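Local atomic coordinates of fluvirucin B1 DH domain from module 1 (Actinomadura vulgaris, PDB entry 6OBV), a protein that probably dehydrates the beta-hydroxyacyl intermediate bound to an acyl carrier protein in the first extension module of fluvirucin B1 biosynthesis. Residues A33-P38 against G90-C95; H37-A42 against H63-D68; G41-L46 against G50-T55; V83-R88 against V115-A120. All coordinates share one frame; numbering follows the deposited sequence.

Contact 1. Residues A33-P38 against G90-C95; sequences AAVDHP and GDEVGC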
# COMPACT_ATOMS: atom_id res chain seq x y z
N ALA A 33 -6.77 3.96 2.86
CA ALA A 33 -7.24 4.68 4.04
C ALA A 33 -6.20 5.71 4.44
O ALA A 33 -4.99 5.47 4.32
CB ALA A 33 -7.51 3.71 5.20
N ALA A 34 -6.65 6.86 4.91
CA ALA A 34 -5.67 7.85 5.34
C ALA A 34 -5.22 7.53 6.76
O ALA A 34 -5.97 6.96 7.56
CB ALA A 34 -6.25 9.26 5.27
N VAL A 35 -3.96 7.85 7.05
CA VAL A 35 -3.39 7.77 8.40
C VAL A 35 -2.92 9.16 8.77
O VAL A 35 -2.14 9.77 8.03
CB VAL A 35 -2.22 6.77 8.49
CG1 VAL A 35 -1.65 6.74 9.91
CG2 VAL A 35 -2.62 5.37 8.04
N ASP A 36 -3.39 9.66 9.91
CA ASP A 36 -3.01 10.99 10.40
C ASP A 36 -1.83 10.85 11.36
O ASP A 36 -1.99 10.67 12.57
CB ASP A 36 -4.18 11.70 11.07
CG ASP A 36 -3.82 13.10 11.55
OD1 ASP A 36 -3.00 13.76 10.86
OD2 ASP A 36 -4.36 13.55 12.59
N HIS A 37 -0.63 10.96 10.81
CA HIS A 37 0.61 10.79 11.55
C HIS A 37 1.68 11.54 10.78
O HIS A 37 1.60 11.63 9.55
CB HIS A 37 0.96 9.30 11.67
CG HIS A 37 2.12 9.03 12.58
ND1 HIS A 37 3.42 9.06 12.15
CD2 HIS A 37 2.16 8.74 13.90
CE1 HIS A 37 4.23 8.79 13.16
NE2 HIS A 37 3.49 8.59 14.24
N PRO A 38 2.68 12.13 11.46
CA PRO A 38 3.69 12.92 10.73
C PRO A 38 4.59 12.12 9.80
O PRO A 38 5.16 12.69 8.87
CB PRO A 38 4.51 13.57 11.86
CG PRO A 38 3.57 13.63 13.03
CD PRO A 38 2.76 12.35 12.92
N GLY A 90 0.63 -0.62 15.05
CA GLY A 90 -0.17 -1.38 15.99
C GLY A 90 -1.54 -0.78 16.26
O GLY A 90 -2.53 -1.50 16.33
N ASP A 91 -1.61 0.55 16.45
CA ASP A 91 -2.90 1.18 16.68
C ASP A 91 -3.85 0.96 15.51
O ASP A 91 -5.07 0.86 15.70
CB ASP A 91 -2.76 2.69 16.87
CG ASP A 91 -1.92 3.04 18.03
OD1 ASP A 91 -1.81 2.21 18.95
OD2 ASP A 91 -1.35 4.15 18.01
N GLU A 92 -3.31 0.92 14.30
CA GLU A 92 -4.16 0.83 13.13
C GLU A 92 -4.83 -0.53 13.03
O GLU A 92 -5.89 -0.64 12.41
CB GLU A 92 -3.32 1.13 11.88
CG GLU A 92 -4.11 1.66 10.68
CD GLU A 92 -4.70 3.06 10.91
OE1 GLU A 92 -4.24 3.79 11.83
OE2 GLU A 92 -5.62 3.41 10.14
N VAL A 93 -4.27 -1.55 13.67
CA VAL A 93 -4.84 -2.90 13.65
C VAL A 93 -5.34 -3.32 15.03
O VAL A 93 -5.54 -4.50 15.27
CB VAL A 93 -3.85 -3.93 13.08
CG1 VAL A 93 -3.71 -3.77 11.57
CG2 VAL A 93 -2.51 -3.81 13.75
N GLY A 94 -5.54 -2.37 15.95
CA GLY A 94 -5.97 -2.71 17.30
C GLY A 94 -5.02 -3.62 18.04
O GLY A 94 -5.47 -4.46 18.82
N CYS A 95 -3.72 -3.49 17.80
CA CYS A 95 -2.67 -4.24 18.49
C CYS A 95 -1.63 -3.26 19.02
O CYS A 95 -0.51 -3.20 18.50
CB CYS A 95 -2.01 -5.25 17.56
SG CYS A 95 -2.77 -6.83 17.54
O HOH W 1 -6.14 6.08 10.14

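Contact 2. Residues H37-A42 against H63-D68; sequences HPMLGA and HPWLAD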
# COMPACT_ATOMS: atom_id res chain seq x y z
N HIS A 37 -0.63 10.96 10.81
CA HIS A 37 0.61 10.79 11.55
C HIS A 37 1.68 11.54 10.78
O HIS A 37 1.60 11.63 9.55
CB HIS A 37 0.96 9.30 11.67
CG HIS A 37 2.12 9.03 12.58
ND1 HIS A 37 3.42 9.06 12.15
CD2 HIS A 37 2.16 8.74 13.90
CE1 HIS A 37 4.23 8.79 13.16
NE2 HIS A 37 3.49 8.59 14.24
N PRO A 38 2.68 12.13 11.46
CA PRO A 38 3.69 12.92 10.73
C PRO A 38 4.59 12.12 9.80
O PRO A 38 5.16 12.69 8.87
CB PRO A 38 4.51 13.57 11.86
CG PRO A 38 3.57 13.63 13.03
CD PRO A 38 2.76 12.35 12.92
N MET A 39 4.75 10.81 10.02
CA MET A 39 5.66 10.04 9.19
C MET A 39 4.95 9.02 8.32
O MET A 39 5.56 8.54 7.35
CB MET A 39 6.70 9.31 10.06
CG MET A 39 7.46 10.22 11.00
SD MET A 39 8.91 9.42 11.74
CE MET A 39 8.16 8.30 12.88
N LEU A 40 3.71 8.66 8.64
CA LEU A 40 2.92 7.71 7.87
C LEU A 40 1.63 8.37 7.42
O LEU A 40 0.95 9.02 8.22
CB LEU A 40 2.57 6.48 8.68
CG LEU A 40 3.76 5.73 9.23
CD1 LEU A 40 3.24 4.86 10.33
CD2 LEU A 40 4.44 4.92 8.11
N GLY A 41 1.27 8.18 6.15
CA GLY A 41 0.11 8.82 5.58
C GLY A 41 -0.93 7.89 4.97
O GLY A 41 -1.99 8.37 4.55
N ALA A 42 -0.66 6.58 4.92
CA ALA A 42 -1.60 5.68 4.24
C ALA A 42 -1.58 4.29 4.86
O ALA A 42 -0.53 3.78 5.24
CB ALA A 42 -1.27 5.58 2.74
N HIS A 63 11.00 16.89 8.15
CA HIS A 63 11.28 16.44 9.52
C HIS A 63 12.66 16.97 9.91
O HIS A 63 13.64 16.22 9.92
CB HIS A 63 11.22 14.92 9.59
CG HIS A 63 9.88 14.34 9.22
ND1 HIS A 63 9.44 14.26 7.91
CD2 HIS A 63 8.89 13.84 9.98
CE1 HIS A 63 8.23 13.72 7.89
NE2 HIS A 63 7.88 13.45 9.14
N PRO A 64 12.77 18.26 10.22
CA PRO A 64 14.10 18.85 10.45
C PRO A 64 14.84 18.26 11.64
O PRO A 64 16.07 18.39 11.72
CB PRO A 64 13.80 20.34 10.65
CG PRO A 64 12.35 20.39 11.07
CD PRO A 64 11.68 19.25 10.36
N TRP A 65 14.14 17.62 12.57
CA TRP A 65 14.82 17.01 13.71
C TRP A 65 15.70 15.84 13.28
O TRP A 65 16.64 15.49 14.01
CB TRP A 65 13.79 16.56 14.75
CG TRP A 65 12.71 15.65 14.21
CD1 TRP A 65 11.49 16.03 13.72
CD2 TRP A 65 12.75 14.21 14.12
NE1 TRP A 65 10.77 14.91 13.34
CE2 TRP A 65 11.51 13.79 13.58
CE3 TRP A 65 13.70 13.24 14.46
CZ2 TRP A 65 11.21 12.44 13.35
CZ3 TRP A 65 13.40 11.89 14.24
CH2 TRP A 65 12.17 11.50 13.68
N LEU A 66 15.44 15.24 12.11
CA LEU A 66 16.29 14.17 11.60
C LEU A 66 17.76 14.57 11.60
O LEU A 66 18.63 13.76 11.94
CB LEU A 66 15.88 13.80 10.17
CG LEU A 66 14.61 12.99 9.98
CD1 LEU A 66 14.28 12.99 8.50
CD2 LEU A 66 14.79 11.57 10.51
N ALA A 67 18.05 15.81 11.24
CA ALA A 67 19.42 16.26 11.07
C ALA A 67 20.21 16.26 12.36
O ALA A 67 21.43 16.45 12.31
CB ALA A 67 19.46 17.67 10.47
N ASP A 68 19.56 16.04 13.49
CA ASP A 68 20.15 16.30 14.79
C ASP A 68 20.41 15.04 15.60
O ASP A 68 20.64 15.14 16.81
CB ASP A 68 19.24 17.24 15.58
CG ASP A 68 19.36 18.66 15.13
OD1 ASP A 68 20.28 18.96 14.34
OD2 ASP A 68 18.54 19.49 15.58

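Contact 3. Residues G41-L46 against G50-T55; sequences GAAVEL and GGMVLT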
# COMPACT_ATOMS: atom_id res chain seq x y z
N GLY A 41 1.27 8.18 6.15
CA GLY A 41 0.11 8.82 5.58
C GLY A 41 -0.93 7.89 4.97
O GLY A 41 -1.99 8.37 4.55
N ALA A 42 -0.66 6.58 4.92
CA ALA A 42 -1.60 5.68 4.24
C ALA A 42 -1.58 4.29 4.86
O ALA A 42 -0.53 3.78 5.24
CB ALA A 42 -1.27 5.58 2.74
N ALA A 43 -2.76 3.67 4.95
CA ALA A 43 -2.88 2.27 5.37
C ALA A 43 -3.48 1.47 4.22
O ALA A 43 -4.57 1.79 3.74
CB ALA A 43 -3.75 2.12 6.62
N VAL A 44 -2.76 0.45 3.77
CA VAL A 44 -3.25 -0.42 2.71
C VAL A 44 -3.56 -1.76 3.36
O VAL A 44 -2.65 -2.53 3.70
CB VAL A 44 -2.25 -0.55 1.56
CG1 VAL A 44 -2.78 -1.51 0.51
CG2 VAL A 44 -1.97 0.82 0.93
N GLU A 45 -4.84 -2.04 3.58
CA GLU A 45 -5.25 -3.38 3.94
C GLU A 45 -4.93 -4.34 2.80
O GLU A 45 -5.18 -4.03 1.63
CB GLU A 45 -6.75 -3.42 4.21
CG GLU A 45 -7.16 -2.88 5.56
CD GLU A 45 -8.46 -3.49 6.05
OE1 GLU A 45 -8.79 -4.62 5.62
OE2 GLU A 45 -9.15 -2.85 6.87
N LEU A 46 -4.38 -5.50 3.13
CA LEU A 46 -4.05 -6.51 2.13
C LEU A 46 -5.03 -7.66 2.20
O LEU A 46 -4.75 -8.68 2.86
CB LEU A 46 -2.61 -7.00 2.31
CG LEU A 46 -1.63 -5.87 2.08
CD1 LEU A 46 -0.20 -6.32 2.31
CD2 LEU A 46 -1.84 -5.35 0.67
N GLY A 50 -3.49 -11.94 4.17
CA GLY A 50 -2.42 -11.07 4.60
C GLY A 50 -2.95 -10.00 5.52
O GLY A 50 -4.12 -9.98 5.91
N GLY A 51 -2.07 -9.07 5.86
CA GLY A 51 -2.43 -8.06 6.84
C GLY A 51 -2.52 -6.65 6.31
O GLY A 51 -3.44 -6.31 5.55
N MET A 52 -1.59 -5.81 6.72
CA MET A 52 -1.65 -4.39 6.43
C MET A 52 -0.24 -3.88 6.17
O MET A 52 0.73 -4.40 6.73
CB MET A 52 -2.26 -3.61 7.59
CG MET A 52 -2.42 -2.14 7.37
SD MET A 52 -3.40 -1.43 8.70
CE MET A 52 -4.96 -2.29 8.44
N VAL A 53 -0.14 -2.85 5.34
CA VAL A 53 1.11 -2.12 5.17
C VAL A 53 0.76 -0.64 5.26
O VAL A 53 -0.24 -0.19 4.70
CB VAL A 53 1.82 -2.47 3.84
CG1 VAL A 53 1.02 -1.96 2.63
CG2 VAL A 53 3.23 -1.93 3.83
N LEU A 54 1.52 0.08 6.08
CA LEU A 54 1.41 1.53 6.19
C LEU A 54 2.64 2.14 5.54
O LEU A 54 3.75 1.63 5.70
CB LEU A 54 1.33 1.99 7.65
CG LEU A 54 0.04 1.64 8.39
CD1 LEU A 54 0.05 0.15 8.82
CD2 LEU A 54 -0.12 2.56 9.59
N THR A 55 2.43 3.23 4.81
CA THR A 55 3.47 3.83 4.00
C THR A 55 3.63 5.29 4.37
O THR A 55 2.67 5.95 4.77
CB THR A 55 3.14 3.74 2.52
OG1 THR A 55 2.01 4.59 2.25
CG2 THR A 55 2.82 2.30 2.14

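Contact 4. Residues V83-R88 against V115-A120; sequences VELAVR and VQLQVA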
# COMPACT_ATOMS: atom_id res chain seq x y z
N VAL A 83 10.40 2.57 17.07
CA VAL A 83 9.39 2.33 18.09
C VAL A 83 8.12 3.10 17.76
O VAL A 83 7.01 2.57 17.86
CB VAL A 83 9.94 2.73 19.48
CG1 VAL A 83 8.80 2.95 20.45
CG2 VAL A 83 10.93 1.69 20.04
N GLU A 84 8.26 4.37 17.38
CA GLU A 84 7.08 5.17 17.07
C GLU A 84 6.35 4.62 15.83
O GLU A 84 5.12 4.57 15.81
CB GLU A 84 7.45 6.63 16.85
CG GLU A 84 6.32 7.46 16.18
CD GLU A 84 5.15 7.78 17.14
OE1 GLU A 84 5.22 7.35 18.33
OE2 GLU A 84 4.18 8.46 16.72
N LEU A 85 7.11 4.20 14.82
CA LEU A 85 6.49 3.67 13.61
C LEU A 85 5.75 2.38 13.89
O LEU A 85 4.61 2.19 13.45
CB LEU A 85 7.56 3.46 12.54
CG LEU A 85 8.03 4.76 11.90
CD1 LEU A 85 9.22 4.57 10.97
CD2 LEU A 85 6.85 5.42 11.14
N ALA A 86 6.40 1.47 14.61
CA ALA A 86 5.80 0.18 14.92
C ALA A 86 4.55 0.34 15.79
O ALA A 86 3.55 -0.34 15.58
CB ALA A 86 6.84 -0.72 15.61
N VAL A 87 4.59 1.25 16.76
CA VAL A 87 3.43 1.41 17.63
C VAL A 87 2.26 2.01 16.86
O VAL A 87 1.11 1.57 17.01
CB VAL A 87 3.81 2.24 18.87
CG1 VAL A 87 2.54 2.77 19.54
CG2 VAL A 87 4.61 1.38 19.85
N ARG A 88 2.53 3.01 16.01
CA ARG A 88 1.45 3.60 15.22
C ARG A 88 0.78 2.56 14.33
O ARG A 88 -0.44 2.56 14.16
CB ARG A 88 1.98 4.76 14.39
CG ARG A 88 0.89 5.58 13.68
CD ARG A 88 -0.22 5.90 14.64
NE ARG A 88 -1.31 6.65 14.00
CZ ARG A 88 -2.28 6.10 13.28
NH1 ARG A 88 -2.34 4.79 13.10
NH2 ARG A 88 -3.22 6.87 12.74
N VAL A 115 13.20 9.69 2.19
CA VAL A 115 13.21 8.27 2.51
C VAL A 115 11.78 7.75 2.46
O VAL A 115 10.89 8.31 3.11
CB VAL A 115 13.84 8.03 3.89
CG1 VAL A 115 13.85 6.55 4.22
CG2 VAL A 115 15.25 8.63 3.95
N GLN A 116 11.58 6.68 1.69
CA GLN A 116 10.30 5.98 1.69
C GLN A 116 10.24 5.00 2.86
O GLN A 116 11.20 4.25 3.09
CB GLN A 116 10.11 5.22 0.38
CG GLN A 116 9.87 6.11 -0.81
CD GLN A 116 9.53 5.30 -2.05
OE1 GLN A 116 9.98 4.15 -2.21
NE2 GLN A 116 8.71 5.89 -2.93
N LEU A 117 9.14 5.00 3.60
CA LEU A 117 8.96 4.12 4.76
C LEU A 117 7.84 3.13 4.49
O LEU A 117 6.84 3.50 3.88
CB LEU A 117 8.61 4.92 6.02
CG LEU A 117 9.60 5.94 6.57
CD1 LEU A 117 9.02 6.54 7.88
CD2 LEU A 117 10.94 5.28 6.81
N GLN A 118 8.00 1.89 4.94
CA GLN A 118 6.91 0.93 4.90
C GLN A 118 6.90 0.11 6.18
O GLN A 118 7.92 -0.47 6.55
CB GLN A 118 7.00 -0.02 3.70
CG GLN A 118 6.15 0.36 2.53
CD GLN A 118 5.97 -0.78 1.54
OE1 GLN A 118 5.77 -1.93 1.93
NE2 GLN A 118 6.04 -0.46 0.26
N VAL A 119 5.74 0.05 6.83
CA VAL A 119 5.55 -0.70 8.06
C VAL A 119 4.56 -1.82 7.74
O VAL A 119 3.39 -1.56 7.45
CB VAL A 119 5.02 0.18 9.21
CG1 VAL A 119 4.96 -0.64 10.48
CG2 VAL A 119 5.91 1.43 9.41
N ALA A 120 5.03 -3.06 7.77
CA ALA A 120 4.20 -4.20 7.42
C ALA A 120 3.77 -4.92 8.70
O ALA A 120 4.58 -5.14 9.60
CB ALA A 120 4.96 -5.16 6.50

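Contact 1. Residues A33-P38 against G90-C95
The C-terminal end of the central helix of an N-terminal hot-dog fold is where Glu92 meets Ala34 and Val35, chiefly through one bridging water. This molecule donates to Ala34 O at 2.7 Å and, equally closely, donates to Glu92 OE2 at 2.7 Å, so that a backbone carbonyl and a carboxylate, two acceptors that could not bond each other directly, are joined. Beside the water, the CG2 methyl of Val35 approaches Glu92 OE2 at 4.2 Å, a loose methyl-to-oxygen approach. Glu92 leaves the helix with CG anti to its backbone N (chi1 -155°) and then bends at chi2 (67°), which swings the carboxylate across toward the strand. Its two oxygens divide the work: OE2 takes the water, while OE1 forms a salt bridge with Arg88 one turn earlier, which would fix the rotation of the group. A Schellman motif ends the helix. Cys95 N closes on Gly90 O at 2.7 Å, Gly94 N makes a weak bond to Asp91 O, and Gly94 is the C-prime residue with positive phi. Around this junction, Val35 also packs on Leu54 of strand 52-58 and on Arg88, Glu92 rests on Met52, and short strand 33-34 pairs with strand 40-45, so the N-terminal edge of the sheet is tied to the end of helix 79-92.

Contact 2. Residues H37-A42 against H63-D68
His63 and Trp65 meet the turn at Pro38 and Met39 in different ways, one ring by its N-H and the other by its edge. The imidazole of His63 donates from NE2 to Pro38 O at 2.8 Å. The oxygen lies almost in the ring plane, but the N-H bond is bent (144°), and the donor stands well above the carbonyl plane, 59° out of it. Met39 adds an apolar flank to the same ring, its CG lying 3.8 Å from His63 NE2 in an oblique approach. Farther along the methionine, the sulfur comes to the rim of the indole: Met39 SD is 4.1 Å from Trp65 CZ2 and 86° off the normal of the six-membered ring, an edge-on Met-aromatic contact, with the two side chains crossing at about a right angle. The Met39 backbone is held in turn, since its N donates to His37 ND1 at 3.1 Å. The contact thus joins the lead-in to strand 40-45 with His63 and the 3-10 segment 64-67 that follows it, shortly before strand 69-71. Helix 79-92 lies against the methionine through Glu84 and Leu85, Ile58 of strand 52-58 touches both Met39 and His63, and helix 214-218 packs against Trp65 through Glu216.

Contact 3. Residues G41-L46 against G50-T55
Val44 and Val53 exchange two backbone hydrogen bonds in the middle of an antiparallel beta hairpin, Val44 N to Val53 O at 2.8 Å and Val53 N to Val44 O at 3.0 Å, the first almost straight (172°). Toward the turn, Leu46 N donates to Gly51 O at 2.7 Å. At the other end the hairpin carries a classic beta bulge, with Gly41 and Ala42 both facing Thr55: Thr55 O receives Gly41 N at 3.0 Å and, weakly, Ala42 N, while Thr55 N returns a bond to Ala42 O. Of the non-hydrogen-bonded pairs between, Ala43, Leu54 and Met52 pack on helix 79-92, whereas Glu45 reaches Trp143 of the second subunit. On the opposite face Ala42, Val44 and Thr55 meet the second subunit, whose Leu30 O and Gln32 NE2 both hold Thr55 OG1, while Val53 packs on Gln118 of its own chain. At the end of strand 40-45, Gln118 NE2 of the second subunit bonds Glu45 O. On the helix side Met52 sends its CG anti to the backbone N (chi1 -177°) and bends at chi3, laying the thioether over the neighbouring strand. Its SD comes to 4.1 Å from Ala43 CB, and its terminal CE lies 3.7 Å from Glu45 CG.

Contact 4. Residues V83-R88 against V115-A120
Leu85 points its CG anti to the carbonyl carbon (chi1 -76°) and continues with an extended chi2 of 172°, a combination that carries its forked end off the helix toward Leu117 of the strand. Leu117 is built the same way, its CG also anti to the carbonyl carbon (chi1 -62°), and the two leucines meet methyl to methyl while crossing at about a right angle. Leu117 CD1 sits against both branches of the partner, 3.7 Å from Leu85 CD1 and 4.1 Å from Leu85 CD2, so it is one strand methyl that engages the fork. Val119, two residues along and on the same face of the strand, meets the root of the side chain instead: its CG2 comes to 4.1 Å from Leu85 CB, and its other methyl, CG1, stands 4.1 Å from Leu85 O. Leu85 is therefore received along its length by two strand residues, in a buried contact carried by apolar side chains. Gln118, between them in sequence, turns the other way and packs on Pro47 of the second subunit, as Gln116 does on Gly31 of that subunit, so that one strand serves the core with one face and the dimer interface with the other. This packing belongs to the hot-dog fold, in which the sheet wraps round a central helix. Within it, helix 79-92 lies over strand 115-121, which is flanked by strands 52-58 and 130-137; Ile58 and Ala136 pack beside Leu117, Val132 beside Val119, and Met39 reaches Leu85 from the loop before strand 40-45.

In the fold
Contact 4 is the hub of the group, its centre about 10 to 11 Å from each of the others; contacts 1 and 3 are about 9 Å apart, and contacts 2 and 3, the most distant pair, about 18 Å. Along the chain, contacts 1, 2 and 3 open in succession from the N-terminal stretch, and the segments of contacts 1 and 4 alternate, sharing helix 79-92. Strands 33-34, 40-45, 52-58 and 115-121 are successive neighbours in the sheet, so contacts 1 and 4 fasten the helix to it at two places. A hydrogen bond between His37 and Glu84 links contacts 1 and 2 to contact 4. Contacts 3 and 4 border the second subunit, which Ala42, common to contacts 2 and 3, also reaches.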